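Acetyl xylan esterase (Paenibacillus sp. R4, PDB 6AGQ) probably removes acetyl groups from xylan and related acetylated sugars, as a cold-active esterase of the alpha/beta-hydrolase clan. Local coordinates at residues Thr19-Phe24 / Thr249-Asp254; Ile179-Gly184 / Lys202-Val207; Ala191-Gly196 / Met256-Arg261; Arg265-Ile270 / Glu311-Phe316. All coordinates share one frame; numbering follows the deposited sequence.

Contact 1 (Thr19-Phe24 / Thr249-Asp254); sequences TNETDF and TLSYFD
The ring of Tyr252 carries a water over the centre of one face and meets Asp23 at its edge, where the hydroxyl sits. The water stands 3.3 Å above the plane of the Tyr252 ring. It also falls at the edge of the Phe24 ring, which receives the carbonyl of Ser251 near its own plane (Phe24 CE2 to Ser251 O, 3.5 Å). Tyr252 OH donates to Asp23 OD1; the modelled 2.5 Å is very short and its exact value doubtful, but a phenol donor suits a carboxylate acceptor. Carboxylate and ring planes stand 71° apart. Asp23 reaches the hydroxyl because its CG is tucked between the backbone N and the carbonyl carbon (chi1 79°). The methylenes of Glu21 pass beside the same hydroxyl, with Glu21 CG 3.5 Å from Tyr252 OH. The water joins the backbone N-H of Glu21 (N at 3.0 Å) to the hydroxyl of Ser251 (OG at 2.8 Å). A small serine suits this position, since its hydroxyl also bonds Arg248 O while Ser251 CB rests 3.4 Å from Thr19 O. Thr19 OG1 turns to Asn257, and its side chain lies about 4 Å from a bound zinc ion. The contact joins the type I turn Glu21-Phe24 to helix 243-251 and the type I turn Ser251-Asp254. Helix 255-259 packs against Thr19 and Phe24, and Trp28 NE1 of helix 24-36 bonds Tyr252 O.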
loop_
_atom_site.group_PDB
_atom_site.type_symbol
_atom_site.label_atom_id
_atom_site.label_comp_id
_atom_site.label_asym_id
_atom_site.label_seq_id
_atom_site.Cartn_x
_atom_site.Cartn_y
_atom_site.Cartn_z
ATOM N N THR A 19 -0.792 -36.223 -11.120
ATOM C CA THR A 19 -2.077 -36.318 -10.503
ATOM C C THR A 19 -3.125 -36.792 -11.488
ATOM O O THR A 19 -4.303 -36.813 -11.124
ATOM C CB THR A 19 -2.463 -34.924 -10.017
ATOM O OG1 THR A 19 -2.548 -34.024 -11.148
ATOM C CG2 THR A 19 -1.377 -34.419 -8.991
ATOM N N ASN A 20 -2.741 -37.094 -12.741
ATOM C CA ASN A 20 -3.736 -37.640 -13.672
ATOM C C ASN A 20 -4.405 -38.916 -13.110
ATOM O O ASN A 20 -3.725 -39.824 -12.645
ATOM C CB ASN A 20 -3.215 -37.882 -15.088
ATOM C CG ASN A 20 -1.864 -38.632 -15.163
ATOM O OD1 ASN A 20 -1.171 -38.532 -16.194
ATOM N ND2 ASN A 20 -1.488 -39.366 -14.116
ATOM N N GLU A 21 -5.734 -38.930 -13.124
ATOM C CA GLU A 21 -6.501 -40.105 -12.771
ATOM C C GLU A 21 -6.259 -41.149 -13.852
ATOM O O GLU A 21 -5.680 -40.826 -14.932
ATOM C CB GLU A 21 -7.989 -39.775 -12.773
ATOM C CG GLU A 21 -8.419 -38.707 -11.786
ATOM C CD GLU A 21 -8.486 -39.225 -10.367
ATOM O OE1 GLU A 21 -9.468 -39.930 -10.030
ATOM O OE2 GLU A 21 -7.576 -38.914 -9.575
ATOM N N THR A 22 -6.721 -42.379 -13.598
ATOM C CA THR A 22 -6.465 -43.494 -14.532
ATOM C C THR A 22 -7.120 -43.285 -15.871
ATOM O O THR A 22 -6.578 -43.685 -16.897
ATOM C CB THR A 22 -7.038 -44.837 -14.058
ATOM O OG1 THR A 22 -7.146 -44.842 -12.644
ATOM C CG2 THR A 22 -6.140 -45.962 -14.528
ATOM N N ASP A 23 -8.290 -42.658 -15.830
ATOM C CA ASP A 23 -9.103 -42.388 -17.008
ATOM C C ASP A 23 -8.848 -40.989 -17.671
ATOM O O ASP A 23 -9.707 -40.493 -18.424
ATOM C CB ASP A 23 -10.585 -42.516 -16.585
ATOM C CG ASP A 23 -11.090 -41.260 -15.856
ATOM O OD1 ASP A 23 -10.264 -40.524 -15.302
ATOM O OD2 ASP A 23 -12.284 -40.987 -15.840
ATOM N N PHE A 24 -7.694 -40.355 -17.416
ATOM C CA PHE A 24 -7.312 -39.075 -18.097
ATOM C C PHE A 24 -7.442 -39.172 -19.612
ATOM O O PHE A 24 -8.124 -38.307 -20.226
ATOM C CB PHE A 24 -5.893 -38.657 -17.729
ATOM C CG PHE A 24 -5.462 -37.278 -18.195
ATOM C CD1 PHE A 24 -4.851 -37.097 -19.460
ATOM C CD2 PHE A 24 -5.536 -36.182 -17.327
ATOM C CE1 PHE A 24 -4.398 -35.857 -19.855
ATOM C CE2 PHE A 24 -5.039 -34.924 -17.722
ATOM C CZ PHE A 24 -4.464 -34.768 -18.982
ATOM N N THR A 249 -11.175 -32.719 -10.167
ATOM C CA THR A 249 -11.681 -31.954 -11.354
ATOM C C THR A 249 -10.526 -31.280 -12.074
ATOM O O THR A 249 -10.391 -31.438 -13.278
ATOM C CB THR A 249 -12.717 -30.871 -10.975
ATOM O OG1 THR A 249 -13.858 -31.502 -10.444
ATOM C CG2 THR A 249 -13.171 -29.986 -12.171
ATOM N N LEU A 250 -9.685 -30.576 -11.330
ATOM C CA LEU A 250 -8.629 -29.747 -11.917
ATOM C C LEU A 250 -7.466 -30.551 -12.516
ATOM O O LEU A 250 -6.766 -30.062 -13.463
ATOM C CB LEU A 250 -8.136 -28.726 -10.878
ATOM C CG LEU A 250 -9.188 -27.659 -10.419
ATOM C CD1 LEU A 250 -8.734 -26.832 -9.204
ATOM C CD2 LEU A 250 -9.528 -26.710 -11.535
ATOM N N SER A 251 -7.266 -31.793 -12.013
ATOM C CA SER A 251 -6.181 -32.643 -12.521
ATOM C C SER A 251 -6.279 -32.981 -14.045
ATOM O O SER A 251 -5.278 -33.073 -14.743
ATOM C CB SER A 251 -6.113 -33.948 -11.661
ATOM O OG SER A 251 -7.296 -34.766 -11.920
ATOM N N TYR A 252 -7.493 -33.138 -14.546
ATOM C CA TYR A 252 -7.760 -33.320 -15.993
ATOM C C TYR A 252 -7.288 -32.171 -16.867
ATOM O O TYR A 252 -7.068 -32.376 -18.061
ATOM C CB TYR A 252 -9.250 -33.559 -16.246
ATOM C CG TYR A 252 -9.731 -34.880 -15.682
ATOM C CD1 TYR A 252 -9.612 -36.066 -16.422
ATOM C CD2 TYR A 252 -10.288 -34.954 -14.409
ATOM C CE1 TYR A 252 -10.048 -37.280 -15.895
ATOM C CE2 TYR A 252 -10.730 -36.160 -13.886
ATOM C CZ TYR A 252 -10.609 -37.312 -14.621
ATOM O OH TYR A 252 -11.023 -38.517 -14.067
ATOM N N PHE A 253 -7.100 -30.996 -16.268
ATOM C CA PHE A 253 -6.747 -29.783 -16.989
ATOM C C PHE A 253 -5.362 -29.260 -16.618
ATOM O O PHE A 253 -4.930 -28.178 -17.090
ATOM C CB PHE A 253 -7.822 -28.724 -16.731
ATOM C CG PHE A 253 -9.150 -29.227 -16.931
ATOM C CD1 PHE A 253 -9.687 -29.275 -18.210
ATOM C CD2 PHE A 253 -9.885 -29.726 -15.868
ATOM C CE1 PHE A 253 -10.920 -29.854 -18.425
ATOM C CE2 PHE A 253 -11.098 -30.322 -16.076
ATOM C CZ PHE A 253 -11.635 -30.332 -17.344
ATOM N N ASP A 254 -4.635 -30.021 -15.802
ATOM C CA ASP A 254 -3.391 -29.538 -15.222
ATOM C C ASP A 254 -2.244 -29.636 -16.248
ATOM O O ASP A 254 -1.923 -30.711 -16.746
ATOM C CB ASP A 254 -3.046 -30.292 -13.946
ATOM C CG ASP A 254 -2.004 -29.568 -13.084
ATOM O OD1 ASP A 254 -0.908 -29.205 -13.596
ATOM O OD2 ASP A 254 -2.284 -29.376 -11.878
HETATM O O HOH W 1 -7.039 -36.402 -14.175
#

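Contact 2 (Ile179-Gly184 / Lys202-Val207); sequences IAVYGG and KLALPV
Ala180 and Leu203 meet CB to CB at 3.7 Å, the tightest apolar touch between two neighbouring parallel strands. Leu205 extends this patch, its CD1 reaching back to Ala180 CB at 4.0 Å; the alanine is small enough to accept the longer branch. Tyr182 stands beside Leu205 on the same face, its CG swung away from the backbone N (chi1 152°), so that the ring edge lies over the strand, with CD1 3.4 Å from Leu205 O and CE1 4.1 Å from Val207 CG2. Helix 309-320 covers this face. On the reverse face Val181 and Ala204 pair more loosely, and Val181 also packs on Ala191 and Ala194 of helix 186-197. The strands run 7° from parallel; with that helix between them they form a beta-alpha-beta unit in the central sheet of the alpha/beta-hydrolase fold. Gly183 opens a Gly-X-Ser-X-Gly sequence consistent with a nucleophile elbow. Outward from the side chains, backbone bonds alternate between the strands: Leu205 N to Val181 O is the shortest at 2.7 Å, and Val207 N to Gly183 O the straightest, at 176°. Pro206 has no N-H; its ring lies on the face of Val181 and Ala204, touching Leu192, Thr266 and Met268. At the polar edge Ile179 O accepts two donors, Lys202 N at 2.8 Å and Leu203 N at 3.3 Å, while the extended chain of Lys202 carries NZ to Leu321 O.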
loop_
_atom_site.group_PDB
_atom_site.type_symbol
_atom_site.label_atom_id
_atom_site.label_comp_id
_atom_site.label_asym_id
_atom_site.label_seq_id
_atom_site.Cartn_x
_atom_site.Cartn_y
_atom_site.Cartn_z
ATOM N N ILE A 179 3.560 -26.387 -37.404
ATOM C CA ILE A 179 2.702 -25.615 -36.501
ATOM C C ILE A 179 3.376 -25.376 -35.125
ATOM O O ILE A 179 3.870 -26.329 -34.510
ATOM C CB ILE A 179 1.404 -26.364 -36.232
ATOM C CG1 ILE A 179 0.620 -26.614 -37.531
ATOM C CG2 ILE A 179 0.516 -25.624 -35.213
ATOM C CD1 ILE A 179 -0.509 -27.628 -37.314
ATOM N N ALA A 180 3.379 -24.125 -34.655
ATOM C CA ALA A 180 3.814 -23.805 -33.305
ATOM C C ALA A 180 2.657 -23.199 -32.527
ATOM O O ALA A 180 1.790 -22.544 -33.122
ATOM C CB ALA A 180 4.975 -22.856 -33.316
ATOM N N VAL A 181 2.627 -23.478 -31.229
ATOM C CA VAL A 181 1.586 -22.978 -30.284
ATOM C C VAL A 181 2.289 -22.135 -29.227
ATOM O O VAL A 181 3.365 -22.528 -28.745
ATOM C CB VAL A 181 0.701 -24.097 -29.684
ATOM C CG1 VAL A 181 -0.265 -24.681 -30.721
ATOM C CG2 VAL A 181 1.522 -25.220 -29.123
ATOM N N TYR A 182 1.755 -20.927 -28.945
ATOM C CA TYR A 182 2.446 -19.904 -28.138
ATOM C C TYR A 182 1.431 -19.142 -27.302
ATOM O O TYR A 182 0.298 -18.989 -27.694
ATOM C CB TYR A 182 3.244 -18.956 -29.035
ATOM C CG TYR A 182 3.431 -17.576 -28.503
ATOM C CD1 TYR A 182 4.211 -17.351 -27.362
ATOM C CD2 TYR A 182 2.820 -16.486 -29.096
ATOM C CE1 TYR A 182 4.329 -16.088 -26.780
ATOM C CE2 TYR A 182 2.963 -15.211 -28.564
ATOM C CZ TYR A 182 3.715 -15.018 -27.398
ATOM O OH TYR A 182 3.855 -13.789 -26.826
ATOM N N GLY A 183 1.843 -18.699 -26.123
ATOM C CA GLY A 183 1.019 -17.881 -25.256
ATOM C C GLY A 183 1.633 -17.637 -23.918
ATOM O O GLY A 183 2.406 -18.481 -23.403
ATOM N N GLY A 184 1.298 -16.489 -23.361
ATOM C CA GLY A 184 1.688 -16.161 -22.013
ATOM C C GLY A 184 0.597 -16.394 -20.968
ATOM O O GLY A 184 -0.580 -16.065 -21.169
ATOM N N LYS A 202 4.407 -28.954 -33.821
ATOM C CA LYS A 202 5.785 -29.303 -33.826
ATOM C C LYS A 202 6.605 -28.572 -32.730
ATOM O O LYS A 202 7.571 -29.143 -32.192
ATOM C CB LYS A 202 6.314 -28.948 -35.166
ATOM C CG LYS A 202 7.671 -29.483 -35.415
ATOM C CD LYS A 202 8.187 -28.832 -36.663
ATOM C CE LYS A 202 9.489 -29.473 -37.073
ATOM N NZ LYS A 202 9.841 -28.910 -38.402
ATOM N N LEU A 203 6.216 -27.336 -32.431
ATOM C CA LEU A 203 6.827 -26.536 -31.386
ATOM C C LEU A 203 5.785 -26.063 -30.380
ATOM O O LEU A 203 4.664 -25.782 -30.763
ATOM C CB LEU A 203 7.460 -25.288 -31.981
ATOM C CG LEU A 203 8.871 -25.243 -32.440
ATOM C CD1 LEU A 203 9.297 -26.499 -33.129
ATOM C CD2 LEU A 203 9.087 -24.033 -33.306
ATOM N N ALA A 204 6.195 -25.898 -29.113
ATOM C CA ALA A 204 5.355 -25.305 -28.055
ATOM C C ALA A 204 6.164 -24.207 -27.369
ATOM O O ALA A 204 7.296 -24.470 -26.979
ATOM C CB ALA A 204 4.928 -26.350 -27.055
ATOM N N LEU A 205 5.616 -22.971 -27.292
ATOM C CA LEU A 205 6.311 -21.869 -26.697
ATOM C C LEU A 205 5.553 -21.240 -25.478
ATOM O O LEU A 205 5.244 -20.048 -25.510
ATOM C CB LEU A 205 6.592 -20.812 -27.752
ATOM C CG LEU A 205 7.613 -21.180 -28.844
ATOM C CD1 LEU A 205 6.934 -21.791 -30.044
ATOM C CD2 LEU A 205 8.349 -19.928 -29.302
ATOM N N PRO A 206 5.315 -22.011 -24.402
ATOM C CA PRO A 206 4.724 -21.441 -23.162
ATOM C C PRO A 206 5.542 -20.324 -22.453
ATOM O O PRO A 206 6.702 -20.527 -22.114
ATOM C CB PRO A 206 4.573 -22.654 -22.280
ATOM C CG PRO A 206 5.661 -23.558 -22.705
ATOM C CD PRO A 206 5.807 -23.383 -24.176
ATOM N N VAL A 207 4.944 -19.167 -22.222
ATOM C CA VAL A 207 5.559 -18.159 -21.353
ATOM C C VAL A 207 4.833 -18.177 -19.984
ATOM O O VAL A 207 3.603 -18.036 -19.908
ATOM C CB VAL A 207 5.527 -16.755 -22.030
ATOM C CG1 VAL A 207 6.003 -15.660 -21.103
ATOM C CG2 VAL A 207 6.414 -16.750 -23.266
#

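Contact 3 (Ala191-Gly196 / Met256-Arg261); sequences ALAAAG and MNMASR
Met258 lies against the backbone of Leu192 and Ala193 in a close helix-helix packing, in which helix 255-259 is set beside helix 186-197, the helix that follows the probable nucleophile strand of an alpha/beta-hydrolase. Met258 starts out toward its partner, with CB 3.5 Å from Leu192 O. With CG anti to the carbonyl carbon (chi1 -60°), the chain bends at the next torsion (chi2 -59°); CG passes 3.9 Å from Ala193 CA, and the thioether runs on across helix 186-197, roughly perpendicular to its axis. The side chain ends among Phe24, Trp28 and Tyr158. A flexible, unbranched methionine suits such a path, and the small Ala193 lets it pass at close range. Leu192 also points toward the opposite helix, but spends its branched end on Ile262 and on Ala285 of helix 279-286. The closest backbone approach is at Gly196, whose CA comes within 4.6 Å of Met258 CA and 3.7 Å of Met258 O; glycine suits the place because Met258 CB already fills the position a side chain would take. Arg261 contributes mainly its aliphatic beginning, CB lying 3.5 Å from Gly196 O, before the chain leads away to Asp25, in a salt bridge through NE, and to Asn20 through NH1. No direct hydrogen bond crosses the contact; a water 2.7 Å from both Ala195 O and Arg261 O can donate to each, though it has other acceptors in reach. Within its own segment, Arg261 NH1 donates to Asn257 O at 2.9 Å, the carbonyl oxygen standing 17° out of the guanidinium plane.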
loop_
_atom_site.group_PDB
_atom_site.type_symbol
_atom_site.label_atom_id
_atom_site.label_comp_id
_atom_site.label_asym_id
_atom_site.label_seq_id
_atom_site.Cartn_x
_atom_site.Cartn_y
_atom_site.Cartn_z
ATOM N N ALA A 191 -1.364 -23.456 -24.568
ATOM C CA ALA A 191 -0.435 -24.076 -25.520
ATOM C C ALA A 191 0.097 -25.426 -24.988
ATOM O O ALA A 191 0.380 -26.315 -25.801
ATOM C CB ALA A 191 0.761 -23.187 -25.835
ATOM N N LEU A 192 0.295 -25.587 -23.693
ATOM C CA LEU A 192 0.676 -26.939 -23.172
ATOM C C LEU A 192 -0.510 -27.926 -23.397
ATOM O O LEU A 192 -0.302 -29.103 -23.725
ATOM C CB LEU A 192 1.050 -26.901 -21.668
ATOM C CG LEU A 192 2.329 -26.175 -21.243
ATOM C CD1 LEU A 192 2.476 -26.206 -19.728
ATOM C CD2 LEU A 192 3.570 -26.776 -21.861
ATOM N N ALA A 193 -1.749 -27.435 -23.247
ATOM C CA ALA A 193 -2.949 -28.265 -23.506
ATOM C C ALA A 193 -3.015 -28.676 -24.986
ATOM O O ALA A 193 -3.331 -29.804 -25.341
ATOM C CB ALA A 193 -4.219 -27.509 -23.131
ATOM N N ALA A 194 -2.795 -27.733 -25.848
ATOM C CA ALA A 194 -2.917 -27.991 -27.274
ATOM C C ALA A 194 -1.911 -29.008 -27.714
ATOM O O ALA A 194 -2.253 -29.955 -28.400
ATOM C CB ALA A 194 -2.726 -26.738 -28.056
ATOM N N ALA A 195 -0.676 -28.822 -27.280
ATOM C CA ALA A 195 0.390 -29.750 -27.589
ATOM C C ALA A 195 0.265 -31.085 -26.851
ATOM O O ALA A 195 0.745 -32.105 -27.315
ATOM C CB ALA A 195 1.715 -29.105 -27.273
ATOM N N GLY A 196 -0.341 -31.068 -25.671
ATOM C CA GLY A 196 -0.531 -32.278 -24.908
ATOM C C GLY A 196 -1.629 -33.182 -25.414
ATOM O O GLY A 196 -1.495 -34.392 -25.364
ATOM N N MET A 256 0.911 -29.718 -15.936
ATOM C CA MET A 256 1.877 -30.754 -15.561
ATOM C C MET A 256 1.512 -32.159 -16.120
ATOM O O MET A 256 2.354 -32.886 -16.656
ATOM C CB MET A 256 1.934 -30.779 -14.046
ATOM C CG MET A 256 2.824 -31.835 -13.413
ATOM S SD MET A 256 2.827 -31.481 -11.650
ATOM C CE MET A 256 1.342 -32.300 -11.057
ATOM N N ASN A 257 0.245 -32.533 -16.027
ATOM C CA ASN A 257 -0.227 -33.747 -16.691
ATOM C C ASN A 257 -0.238 -33.661 -18.222
ATOM O O ASN A 257 0.014 -34.693 -18.858
ATOM C CB ASN A 257 -1.628 -34.135 -16.176
ATOM C CG ASN A 257 -1.626 -34.427 -14.708
ATOM O OD1 ASN A 257 -0.655 -34.984 -14.166
ATOM N ND2 ASN A 257 -2.709 -34.059 -14.036
ATOM N N MET A 258 -0.613 -32.489 -18.819
ATOM C CA MET A 258 -0.448 -32.297 -20.272
ATOM C C MET A 258 1.007 -32.428 -20.748
ATOM O O MET A 258 1.283 -33.088 -21.781
ATOM C CB MET A 258 -0.919 -30.886 -20.724
ATOM C CG MET A 258 -2.365 -30.593 -20.441
ATOM S SD MET A 258 -3.355 -31.805 -21.270
ATOM C CE MET A 258 -4.935 -31.364 -20.527
ATOM N N ALA A 259 1.922 -31.789 -20.013
ATOM C CA ALA A 259 3.403 -31.840 -20.317
ATOM C C ALA A 259 3.940 -33.247 -20.507
ATOM O O ALA A 259 4.792 -33.494 -21.337
ATOM C CB ALA A 259 4.217 -31.177 -19.215
ATOM N N SER A 260 3.379 -34.170 -19.744
ATOM C CA SER A 260 3.773 -35.590 -19.788
ATOM C C SER A 260 3.411 -36.267 -21.145
ATOM O O SER A 260 3.918 -37.321 -21.462
ATOM C CB SER A 260 3.071 -36.278 -18.613
ATOM O OG SER A 260 2.823 -37.604 -18.904
ATOM N N ARG A 261 2.492 -35.668 -21.915
ATOM C CA ARG A 261 2.108 -36.189 -23.248
ATOM C C ARG A 261 2.582 -35.354 -24.447
ATOM O O ARG A 261 2.242 -35.699 -25.552
ATOM C CB ARG A 261 0.590 -36.375 -23.296
ATOM C CG ARG A 261 0.100 -37.452 -22.333
ATOM C CD ARG A 261 -0.998 -36.918 -21.453
ATOM N NE ARG A 261 -1.664 -37.994 -20.751
ATOM C CZ ARG A 261 -1.614 -38.237 -19.442
ATOM N NH1 ARG A 261 -0.915 -37.471 -18.615
ATOM N NH2 ARG A 261 -2.313 -39.268 -18.942
HETATM O O HOH W 2 0.895 -34.782 -27.727
#

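Contact 4 (Arg265-Ile270 / Glu311-Phe316); sequences RTLMAI and EAMMRF
Leu267 and Phe316 make the central CH-pi contact between a sheet strand and the helix that packs on it. Leu267 CB sits over the middle of the Phe316 ring, 3.5 Å from its centroid and only 8° off the normal. The leucine lies alongside the aromatic but points the other way, and Leu267 CD2 comes 3.7 Å from Phe316 CB. With chi1 at -174°, the Phe316 ring is swung away from the backbone N and out to the strand. Ordinary apolar packing surrounds this pair: Leu267 CD2 is 4.2 Å from Met313 CG and touches the backbone at Ala312 O, where a small alanine lets the leucine come near the helix. Arg265 adds its methylenes rather than its charge, CG lying 3.7 Å from Phe316 CZ, while its guanidinium finds the ring of Tyr320 in a cation-pi contact.

Charged pairing belongs to the outer side of the helix. Arg315 NH2 bonds Glu311 OE1 at 3.3 Å, one turn apart, in a salt bridge whose donor comes from above the carboxylate plane. Arg315 NH1 bonds the backbone O of Asp49 of a second subunit, so this side of the helix faces a subunit interface.

The axes of the two segments run nearly antiparallel (172°) and approach to 10.2 Å, as helix 309-320 covers one face of the alpha/beta-hydrolase sheet. With no hydrogen bond crossing between the segments, their direct attachment rests on shape and dispersion, while the helix keeps its polar residues for solvent and for the neighbouring subunit.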
loop_
_atom_site.group_PDB
_atom_site.type_symbol
_atom_site.label_atom_id
_atom_site.label_comp_id
_atom_site.label_asym_id
_atom_site.label_seq_id
_atom_site.Cartn_x
_atom_site.Cartn_y
_atom_site.Cartn_z
ATOM N N ARG A 265 8.966 -30.195 -29.473
ATOM C CA ARG A 265 10.089 -29.452 -28.922
ATOM C C ARG A 265 9.558 -28.196 -28.263
ATOM O O ARG A 265 8.770 -27.515 -28.884
ATOM C CB ARG A 265 11.090 -29.094 -30.054
ATOM C CG ARG A 265 12.246 -28.229 -29.592
ATOM C CD ARG A 265 13.229 -27.862 -30.717
ATOM N NE ARG A 265 13.636 -29.036 -31.462
ATOM C CZ ARG A 265 14.679 -29.832 -31.193
ATOM N NH1 ARG A 265 15.544 -29.592 -30.194
ATOM N NH2 ARG A 265 14.902 -30.868 -32.014
ATOM N N THR A 266 10.004 -27.886 -27.050
ATOM C CA THR A 266 9.394 -26.835 -26.208
ATOM C C THR A 266 10.433 -25.812 -25.731
ATOM O O THR A 266 11.550 -26.208 -25.340
ATOM C CB THR A 266 8.775 -27.455 -24.964
ATOM O OG1 THR A 266 7.846 -28.456 -25.361
ATOM C CG2 THR A 266 8.011 -26.430 -24.116
ATOM N N LEU A 267 10.070 -24.518 -25.817
ATOM C CA LEU A 267 10.853 -23.390 -25.285
ATOM C C LEU A 267 9.964 -22.725 -24.284
ATOM O O LEU A 267 8.980 -22.024 -24.670
ATOM C CB LEU A 267 11.212 -22.351 -26.358
ATOM C CG LEU A 267 11.905 -21.049 -25.851
ATOM C CD1 LEU A 267 13.296 -21.349 -25.335
ATOM C CD2 LEU A 267 12.038 -19.982 -26.903
ATOM N N MET A 268 10.309 -22.894 -23.018
ATOM C CA MET A 268 9.644 -22.255 -21.926
ATOM C C MET A 268 10.374 -21.064 -21.275
ATOM O O MET A 268 11.505 -21.200 -20.883
ATOM C CB MET A 268 9.313 -23.301 -20.861
ATOM C CG MET A 268 8.352 -22.716 -19.832
ATOM S SD MET A 268 7.830 -23.775 -18.505
ATOM C CE MET A 268 7.046 -25.161 -19.361
ATOM N N ALA A 269 9.683 -19.939 -21.107
ATOM C CA ALA A 269 10.076 -18.841 -20.225
ATOM C C ALA A 269 9.557 -18.985 -18.789
ATOM O O ALA A 269 8.354 -19.230 -18.552
ATOM C CB ALA A 269 9.537 -17.508 -20.768
ATOM N N ILE A 270 10.453 -18.782 -17.819
ATOM C CA ILE A 270 10.050 -18.768 -16.405
ATOM C C ILE A 270 10.651 -17.532 -15.769
ATOM O O ILE A 270 11.817 -17.195 -16.012
ATOM C CB ILE A 270 10.557 -20.018 -15.701
ATOM C CG1 ILE A 270 10.036 -21.259 -16.428
ATOM C CG2 ILE A 270 10.204 -20.002 -14.208
ATOM C CD1 ILE A 270 10.542 -22.595 -15.887
ATOM N N GLU A 311 12.535 -11.839 -29.324
ATOM C CA GLU A 311 13.713 -12.276 -30.023
ATOM C C GLU A 311 14.119 -13.723 -29.735
ATOM O O GLU A 311 14.563 -14.415 -30.620
ATOM C CB GLU A 311 14.905 -11.390 -29.639
ATOM C CG GLU A 311 16.181 -11.660 -30.450
ATOM C CD GLU A 311 17.302 -10.644 -30.195
ATOM O OE1 GLU A 311 18.487 -11.097 -30.147
ATOM O OE2 GLU A 311 17.002 -9.411 -30.057
ATOM N N ALA A 312 14.070 -14.137 -28.483
ATOM C CA ALA A 312 14.441 -15.496 -28.113
ATOM C C ALA A 312 13.518 -16.527 -28.850
ATOM O O ALA A 312 13.976 -17.582 -29.278
ATOM C CB ALA A 312 14.330 -15.655 -26.595
ATOM N N MET A 313 12.223 -16.189 -28.985
ATOM C CA MET A 313 11.227 -17.050 -29.649
ATOM C C MET A 313 11.427 -17.074 -31.172
ATOM O O MET A 313 11.420 -18.133 -31.792
ATOM C CB MET A 313 9.828 -16.615 -29.328
ATOM C CG MET A 313 9.490 -16.844 -27.887
ATOM S SD MET A 313 7.774 -16.421 -27.637
ATOM C CE MET A 313 7.752 -14.638 -27.617
ATOM N N MET A 314 11.694 -15.912 -31.729
ATOM C CA MET A 314 12.073 -15.784 -33.133
ATOM C C MET A 314 13.225 -16.673 -33.494
ATOM O O MET A 314 13.078 -17.422 -34.426
ATOM C CB MET A 314 12.319 -14.333 -33.520
ATOM C CG MET A 314 11.055 -13.491 -33.490
ATOM S SD MET A 314 11.468 -11.761 -33.768
ATOM C CE MET A 314 9.996 -10.879 -33.238
ATOM N N ARG A 315 14.323 -16.653 -32.738
ATOM C CA ARG A 315 15.496 -17.554 -32.995
ATOM C C ARG A 315 15.158 -19.041 -32.905
ATOM O O ARG A 315 15.610 -19.846 -33.698
ATOM C CB ARG A 315 16.629 -17.301 -31.999
ATOM C CG ARG A 315 17.312 -15.956 -32.122
ATOM C CD ARG A 315 18.576 -15.848 -31.276
ATOM N NE ARG A 315 19.122 -14.487 -31.388
ATOM C CZ ARG A 315 19.931 -14.035 -32.361
ATOM N NH1 ARG A 315 20.369 -14.826 -33.358
ATOM N NH2 ARG A 315 20.304 -12.755 -32.334
ATOM N N PHE A 316 14.390 -19.402 -31.887
ATOM C CA PHE A 316 13.877 -20.736 -31.705
ATOM C C PHE A 316 13.022 -21.222 -32.875
ATOM O O PHE A 316 13.247 -22.326 -33.401
ATOM C CB PHE A 316 13.069 -20.747 -30.401
ATOM C CG PHE A 316 12.587 -22.098 -30.003
ATOM C CD1 PHE A 316 13.472 -23.037 -29.494
ATOM C CD2 PHE A 316 11.250 -22.412 -30.087
ATOM C CE1 PHE A 316 13.036 -24.314 -29.128
ATOM C CE2 PHE A 316 10.799 -23.642 -29.695
ATOM C CZ PHE A 316 11.691 -24.593 -29.219
#

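In the fold
Contacts 2, 3 and 4 are buried and contact 1 only partly; the centres of contacts 2 and 3 lie about 8 and 9 Å from the chain centre, those of 4 and 1 about 15 and 17 Å. Contact 2 is chiefly backbone hydrogen bonding; contact 4 is side-chain packing on the neighbouring strand, and the two share the sheet through bonds between Ala204 and residues 265 and 267. Helix 186-197, of contact 3, backs the opposite face of that sheet from helix 309-320, of contact 4. Contact 1 relies on a carboxylate and a water, and touches contact 3 through Asn20 with Arg261. The nearest atoms of contacts 1 and 4 are about 11 Å apart.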